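Local coordinates for protein aryl acylamidase (bacterium CSBL00001, PDB 4YJ6) that probably hydrolyses the amide bond of N-acylated aryl amines, as a member of the amidase signature family of enzymes, at residues A[319-322]-A[323-326]; A[370-373]-A[374-377]; A[474-477]-A[478-481]. All blocks are in the same frame, centred on the assembly; numbering follows the deposited sequence.

Contact 1 (A[319-322]-A[323-326]); sequences SDAW and CRMI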
loop_
_atom_site.group_PDB
_atom_site.type_symbol
_atom_site.label_atom_id
_atom_site.label_comp_id
_atom_site.label_asym_id
_atom_site.label_seq_id
_atom_site.Cartn_x
_atom_site.Cartn_y
_atom_site.Cartn_z
ATOM N N SER A 319 1.137 -13.773 13.525
ATOM C CA SER A 319 1.124 -13.987 12.088
ATOM C C SER A 319 0.245 -15.166 11.691
ATOM O O SER A 319 -0.429 -15.112 10.645
ATOM C CB SER A 319 2.539 -14.145 11.490
ATOM O OG SER A 319 3.178 -15.345 11.939
ATOM N N ASP A 320 0.251 -16.234 12.488
ATOM C CA ASP A 320 -0.653 -17.349 12.200
ATOM C C ASP A 320 -2.127 -16.901 12.236
ATOM O O ASP A 320 -2.923 -17.290 11.376
ATOM C CB ASP A 320 -0.482 -18.489 13.217
ATOM C CG ASP A 320 0.772 -19.339 12.988
ATOM O OD1 ASP A 320 1.412 -19.236 11.924
ATOM O OD2 ASP A 320 1.104 -20.139 13.902
ATOM N N ALA A 321 -2.487 -16.081 13.221
ATOM C CA ALA A 321 -3.867 -15.573 13.321
ATOM C C ALA A 321 -4.184 -14.702 12.119
ATOM O O ALA A 321 -5.274 -14.796 11.536
ATOM C CB ALA A 321 -4.064 -14.752 14.620
ATOM N N TRP A 322 -3.254 -13.831 11.742
ATOM C CA TRP A 322 -3.464 -13.017 10.511
ATOM C C TRP A 322 -3.698 -13.876 9.282
ATOM O O TRP A 322 -4.651 -13.650 8.514
ATOM C CB TRP A 322 -2.247 -12.123 10.258
ATOM C CG TRP A 322 -2.470 -11.168 9.066
ATOM C CD1 TRP A 322 -3.041 -9.911 9.107
ATOM C CD2 TRP A 322 -2.113 -11.394 7.702
ATOM N NE1 TRP A 322 -3.067 -9.371 7.853
ATOM C CE2 TRP A 322 -2.502 -10.256 6.971
ATOM C CE3 TRP A 322 -1.526 -12.474 7.016
ATOM C CZ2 TRP A 322 -2.311 -10.152 5.597
ATOM C CZ3 TRP A 322 -1.337 -12.383 5.664
ATOM C CH2 TRP A 322 -1.734 -11.224 4.948
ATOM N N CYS A 323 -2.869 -14.905 9.105
ATOM C CA CYS A 323 -3.030 -15.786 7.950
ATOM C C CYS A 323 -4.375 -16.473 7.946
ATOM O O CYS A 323 -5.008 -16.591 6.894
ATOM C CB CYS A 323 -1.907 -16.843 7.911
ATOM S SG CYS A 323 -0.283 -16.163 7.452
ATOM N N ARG A 324 -4.827 -16.957 9.103
ATOM C CA ARG A 324 -6.139 -17.577 9.134
ATOM C C ARG A 324 -7.253 -16.566 8.828
ATOM O O ARG A 324 -8.204 -16.883 8.115
ATOM C CB ARG A 324 -6.393 -18.231 10.503
ATOM C CG ARG A 324 -5.623 -19.562 10.692
ATOM C CD ARG A 324 -6.068 -20.270 11.974
ATOM N NE ARG A 324 -5.684 -19.493 13.157
ATOM C CZ ARG A 324 -4.549 -19.622 13.837
ATOM N NH1 ARG A 324 -3.612 -20.538 13.493
ATOM N NH2 ARG A 324 -4.327 -18.821 14.871
HETATM N N MSE A 325 -7.159 -15.356 9.392
HETATM C CA MSE A 325 -8.192 -14.350 9.133
HETATM C C MSE A 325 -8.295 -13.952 7.667
HETATM O O MSE A 325 -9.401 -13.778 7.159
HETATM C CB MSE A 325 -7.916 -13.113 9.999
HETATM C CG MSE A 325 -8.216 -13.432 11.397
HETATM SE SE MSE A 325 -7.448 -11.973 12.433
HETATM C CE MSE A 325 -8.486 -10.515 11.817
ATOM N N ILE A 326 -7.163 -13.811 6.983
ATOM C CA ILE A 326 -7.164 -13.501 5.545
ATOM C C ILE A 326 -7.629 -14.710 4.725
ATOM O O ILE A 326 -8.300 -14.599 3.685
ATOM C CB ILE A 326 -5.713 -13.116 5.082
ATOM C CG1 ILE A 326 -5.331 -11.769 5.695
ATOM C CG2 ILE A 326 -5.609 -13.090 3.517
ATOM C CD1 ILE A 326 -5.880 -10.557 4.891
#
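Ile326 lays its CG1 over one face of the Trp322 indole, 3.5 Å from the centroid of the six-membered ring and 16° off the ring normal, a CH-pi contact between residues one helical turn apart. The closest side-chain approach, CG1 to Trp322 CZ2 at 3.4 Å, falls toward the rim of that ring. With CG anti to the backbone N (chi1 -175°), the indole leans toward the following turn and Ile326, while SG of the adjacent Cys323 sits at its edge, in the ring plane, 3.9 Å from Trp322 CE3. The spacing is that of an i to i+4 pair on helix 315-339: Ile326 N reaches Trp322 O at 2.9 Å with an N-H...O angle of 165°. Pro220 and Phe438 also pack on Trp322, NE1 bonds to Gly184 O, and a phosphate ion, probably from the crystallisation liquor, lies nearby. The flank of Asp320 and Arg324, against which Trp359 lies, is looser: the two side chains come no closer than 3.8 Å, Asp320 CB to Arg324 NH1. Arg324 bends back at chi3, bringing its guanidinium face over Asp320 O. Asp320 OD2 stays 4.8 Å from Arg324 NH1, each charge having its salt bridge to another residue, Lys316 and Asp374 respectively.

Contact 2 (A[370-373]-A[374-377]); sequences QISA and DQLL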
loop_
_atom_site.group_PDB
_atom_site.type_symbol
_atom_site.label_atom_id
_atom_site.label_comp_id
_atom_site.label_asym_id
_atom_site.label_seq_id
_atom_site.Cartn_x
_atom_site.Cartn_y
_atom_site.Cartn_z
ATOM N N GLN A 370 -11.470 -21.671 17.155
ATOM C CA GLN A 370 -10.274 -21.077 16.576
ATOM C C GLN A 370 -10.535 -19.648 16.114
ATOM O O GLN A 370 -9.691 -18.758 16.296
ATOM C CB GLN A 370 -9.765 -21.896 15.380
ATOM C CG GLN A 370 -8.501 -21.314 14.752
ATOM C CD GLN A 370 -7.311 -21.425 15.684
ATOM O OE1 GLN A 370 -6.724 -22.502 15.820
ATOM N NE2 GLN A 370 -6.960 -20.323 16.347
ATOM N N ILE A 371 -11.682 -19.439 15.471
ATOM C CA ILE A 371 -12.095 -18.103 15.073
ATOM C C ILE A 371 -12.124 -17.176 16.284
ATOM O O ILE A 371 -11.574 -16.068 16.243
ATOM C CB ILE A 371 -13.492 -18.151 14.397
ATOM C CG1 ILE A 371 -13.375 -18.826 13.033
ATOM C CG2 ILE A 371 -14.058 -16.732 14.249
ATOM C CD1 ILE A 371 -14.742 -19.133 12.430
ATOM N N SER A 372 -12.681 -17.669 17.388
ATOM C CA SER A 372 -12.828 -16.859 18.601
ATOM C C SER A 372 -11.464 -16.551 19.197
ATOM O O SER A 372 -11.232 -15.463 19.695
ATOM C CB SER A 372 -13.708 -17.579 19.646
ATOM O OG SER A 372 -15.011 -17.792 19.120
ATOM N N ALA A 373 -10.564 -17.529 19.168
ATOM C CA ALA A 373 -9.233 -17.318 19.720
ATOM C C ALA A 373 -8.501 -16.231 18.924
ATOM O O ALA A 373 -7.784 -15.413 19.499
ATOM C CB ALA A 373 -8.452 -18.613 19.706
ATOM N N ASP A 374 -8.676 -16.233 17.605
ATOM C CA ASP A 374 -8.026 -15.218 16.773
ATOM C C ASP A 374 -8.623 -13.839 17.074
ATOM O O ASP A 374 -7.898 -12.841 17.084
ATOM C CB ASP A 374 -8.153 -15.569 15.287
ATOM C CG ASP A 374 -7.328 -16.811 14.925
ATOM O OD1 ASP A 374 -6.511 -17.230 15.760
ATOM O OD2 ASP A 374 -7.502 -17.378 13.840
ATOM N N GLN A 375 -9.931 -13.786 17.300
ATOM C CA GLN A 375 -10.600 -12.534 17.658
ATOM C C GLN A 375 -10.129 -11.993 19.000
ATOM O O GLN A 375 -9.992 -10.777 19.176
ATOM C CB GLN A 375 -12.113 -12.746 17.697
ATOM C CG GLN A 375 -12.706 -12.955 16.285
ATOM C CD GLN A 375 -14.138 -13.450 16.304
ATOM O OE1 GLN A 375 -14.673 -13.803 17.344
ATOM N NE2 GLN A 375 -14.750 -13.503 15.137
ATOM N N LEU A 376 -9.892 -12.884 19.967
ATOM C CA LEU A 376 -9.328 -12.474 21.255
ATOM C C LEU A 376 -7.902 -11.927 21.089
ATOM O O LEU A 376 -7.550 -10.922 21.669
ATOM C CB LEU A 376 -9.322 -13.689 22.198
ATOM C CG LEU A 376 -8.538 -13.449 23.507
ATOM C CD1 LEU A 376 -9.207 -12.342 24.323
ATOM C CD2 LEU A 376 -8.490 -14.743 24.314
ATOM N N LEU A 377 -7.092 -12.594 20.270
ATOM C CA LEU A 377 -5.740 -12.120 19.982
ATOM C C LEU A 377 -5.811 -10.710 19.386
ATOM O O LEU A 377 -5.100 -9.814 19.804
ATOM C CB LEU A 377 -5.006 -13.109 19.043
ATOM C CG LEU A 377 -3.559 -12.741 18.628
ATOM C CD1 LEU A 377 -2.736 -13.992 18.284
ATOM C CD2 LEU A 377 -3.531 -11.777 17.415
HETATM O O HOH W 1 -16.239 -15.893 17.777
#
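This is an i to i+4 contact within one helix, near the start of helix 368-389, in a turn whose inner side lies on helix 315-339 while Ser372, Ala373, Gln375 and Leu376 are exposed. Gln370 and Asp374 meet on the inner side. Gln370 NE2 approaches Asp374 OD1 at 3.2 Å, but an N-H...O angle of 127° marks the hydrogen bond as weak; the amide and carboxylate planes stand 28° apart. A bend at chi2 (68°) turns the Gln370 amide back toward the carboxylate. The stronger partner of Asp374 OD1 is Arg324, which forms a salt bridge from the neighbouring helix, so this oxygen is shared between an amide and a guanidinium. With an alanine here, the Arg324 charge would probably lose this mate and the Gln370 amide its weak tether. On the outer side, Ile371 and Gln375 run side by side, pointing the same way, with Ile371 CG2 3.4 Å from Gln375 NE2. Next to them a water donates to both Ser372 OG and Gln375 OE1, each at 2.6 Å, spanning oxygens 4.4 Å apart; Ser372 OG is also bonded to Val368 O. Backbone bonds such as Leu376 N to Ser372 O, at 2.9 Å, keep the register. The arrangement is typical of two packed helices tied by a charged pair, here Asp374 with Arg324 of helix 315-339, beside an i to i+4 side-chain pair.

Contact 3 (A[474-477]-A[478-481]); sequences SAAF and ERAS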
loop_
_atom_site.group_PDB
_atom_site.type_symbol
_atom_site.label_atom_id
_atom_site.label_comp_id
_atom_site.label_asym_id
_atom_site.label_seq_id
_atom_site.Cartn_x
_atom_site.Cartn_y
_atom_site.Cartn_z
ATOM N N SER A 474 4.465 13.279 9.333
ATOM C CA SER A 474 5.128 12.843 8.120
ATOM C C SER A 474 5.736 14.045 7.409
ATOM O O SER A 474 6.869 13.972 6.936
ATOM C CB SER A 474 4.113 12.151 7.168
ATOM O OG SER A 474 3.592 10.971 7.770
ATOM N N ALA A 475 4.961 15.124 7.274
ATOM C CA ALA A 475 5.458 16.293 6.538
ATOM C C ALA A 475 6.594 16.954 7.323
ATOM O O ALA A 475 7.518 17.476 6.734
ATOM C CB ALA A 475 4.343 17.309 6.270
ATOM N N ALA A 476 6.477 16.964 8.641
ATOM C CA ALA A 476 7.541 17.544 9.475
ATOM C C ALA A 476 8.843 16.760 9.280
ATOM O O ALA A 476 9.954 17.339 9.136
ATOM C CB ALA A 476 7.094 17.544 10.921
ATOM N N PHE A 477 8.740 15.434 9.275
ATOM C CA PHE A 477 9.922 14.590 9.061
ATOM C C PHE A 477 10.467 14.804 7.641
ATOM O O PHE A 477 11.665 14.863 7.436
ATOM C CB PHE A 477 9.567 13.117 9.302
ATOM C CG PHE A 477 10.734 12.189 9.203
ATOM C CD1 PHE A 477 11.585 12.029 10.288
ATOM C CD2 PHE A 477 10.994 11.492 8.020
ATOM C CE1 PHE A 477 12.702 11.179 10.197
ATOM C CE2 PHE A 477 12.081 10.622 7.918
ATOM C CZ PHE A 477 12.945 10.465 9.006
ATOM N N GLU A 478 9.587 14.940 6.649
ATOM C CA GLU A 478 9.999 15.114 5.282
ATOM C C GLU A 478 10.837 16.385 5.130
ATOM O O GLU A 478 11.808 16.395 4.368
ATOM C CB GLU A 478 8.727 15.213 4.400
ATOM C CG GLU A 478 8.994 15.312 2.910
ATOM C CD GLU A 478 7.678 15.449 2.152
ATOM O OE1 GLU A 478 6.831 16.250 2.590
ATOM O OE2 GLU A 478 7.536 14.767 1.141
ATOM N N ARG A 479 10.454 17.444 5.827
ATOM C CA ARG A 479 11.194 18.707 5.743
ATOM C C ARG A 479 12.566 18.573 6.408
ATOM O O ARG A 479 13.572 19.060 5.887
ATOM C CB ARG A 479 10.439 19.814 6.444
ATOM C CG ARG A 479 9.216 20.298 5.654
ATOM C CD ARG A 479 8.642 21.557 6.274
ATOM N NE ARG A 479 8.012 21.306 7.574
ATOM C CZ ARG A 479 6.749 20.915 7.741
ATOM N NH1 ARG A 479 5.964 20.759 6.692
ATOM N NH2 ARG A 479 6.255 20.729 8.962
ATOM N N ALA A 480 12.580 17.919 7.566
ATOM C CA ALA A 480 13.801 17.864 8.408
ATOM C C ALA A 480 14.773 16.775 7.973
ATOM O O ALA A 480 15.991 16.876 8.197
ATOM C CB ALA A 480 13.415 17.655 9.847
ATOM N N SER A 481 14.236 15.722 7.376
ATOM C CA SER A 481 15.007 14.554 6.962
ATOM C C SER A 481 14.546 14.087 5.587
ATOM O O SER A 481 13.951 13.017 5.436
ATOM C CB SER A 481 14.818 13.438 8.014
ATOM O OG SER A 481 15.554 12.245 7.701
HETATM O O HOH W 2 6.956 18.426 3.975
HETATM O O HOH W 3 10.113 20.065 9.787
#
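Phe477 O accepts the N-H of Ser481 at 2.7 Å as the last turn of helix 467-480 closes, and Ser481 is the first residue to leave helical geometry. The Ser481 side chain, one turn on from Phe477, lies over the ring: CB is 3.8 Å from the centroid, 17° off the normal, a CH-pi contact over the face. Ser481 OG comes within 3.4 Å of Phe477 CZ. The ring is placed there by a chi1 of -176°, which sets CG opposite the backbone N, and it packs further on Val296 of helix 284-299 and on Val446 and Met458 of strands 443-451 and 454-462. Arg479 folds back along the helix, its guanidinium centred over Ala475 O, which stands 3.6 Å above the plane, while NH2 lies 3.8 Å from Ala476 CB. Its NH1 is hydrogen-bonded to Leu262 O in a loop. Two waters join side chains to backbone carbonyls: one donates to Ala475 O and, at 2.6 Å, to Glu478 OE1; the other donates to Ala476 O at 2.8 Å and accepts from Arg479 NE. Glu478 OE2 accepts the backbone N-H of Val231. Ala475 O and Ala476 O thus each accept a water besides a helical N-H, which implies that the polar flank is held partly through solvent and partly by direct bonds to Leu262 and Val231, whereas the ring is met by CH-pi and van der Waals contact.

Overall arrangement
Each contact links successive turns of a single helix, so none closes a long loop; along the chain they follow in series, without nesting or crossing. Contact 1 comes first, on helix 315-339, and contact 2 follows on helix 368-389 after helix 354-363. Their centres are 10 Å apart, and they touch: beside the salt bridge of Arg324 NH2 to Asp374 OD1 (2.8 Å), Ala321 CB packs 4.0 Å from Leu377 CD1, joining the two helices. Contact 3, near the C terminus, ends helix 467-480 beside the eight-stranded sheet and helix 284-299. Its centre lies about 34 Å from that of contact 1 and 39 Å from that of contact 2, and it touches neither.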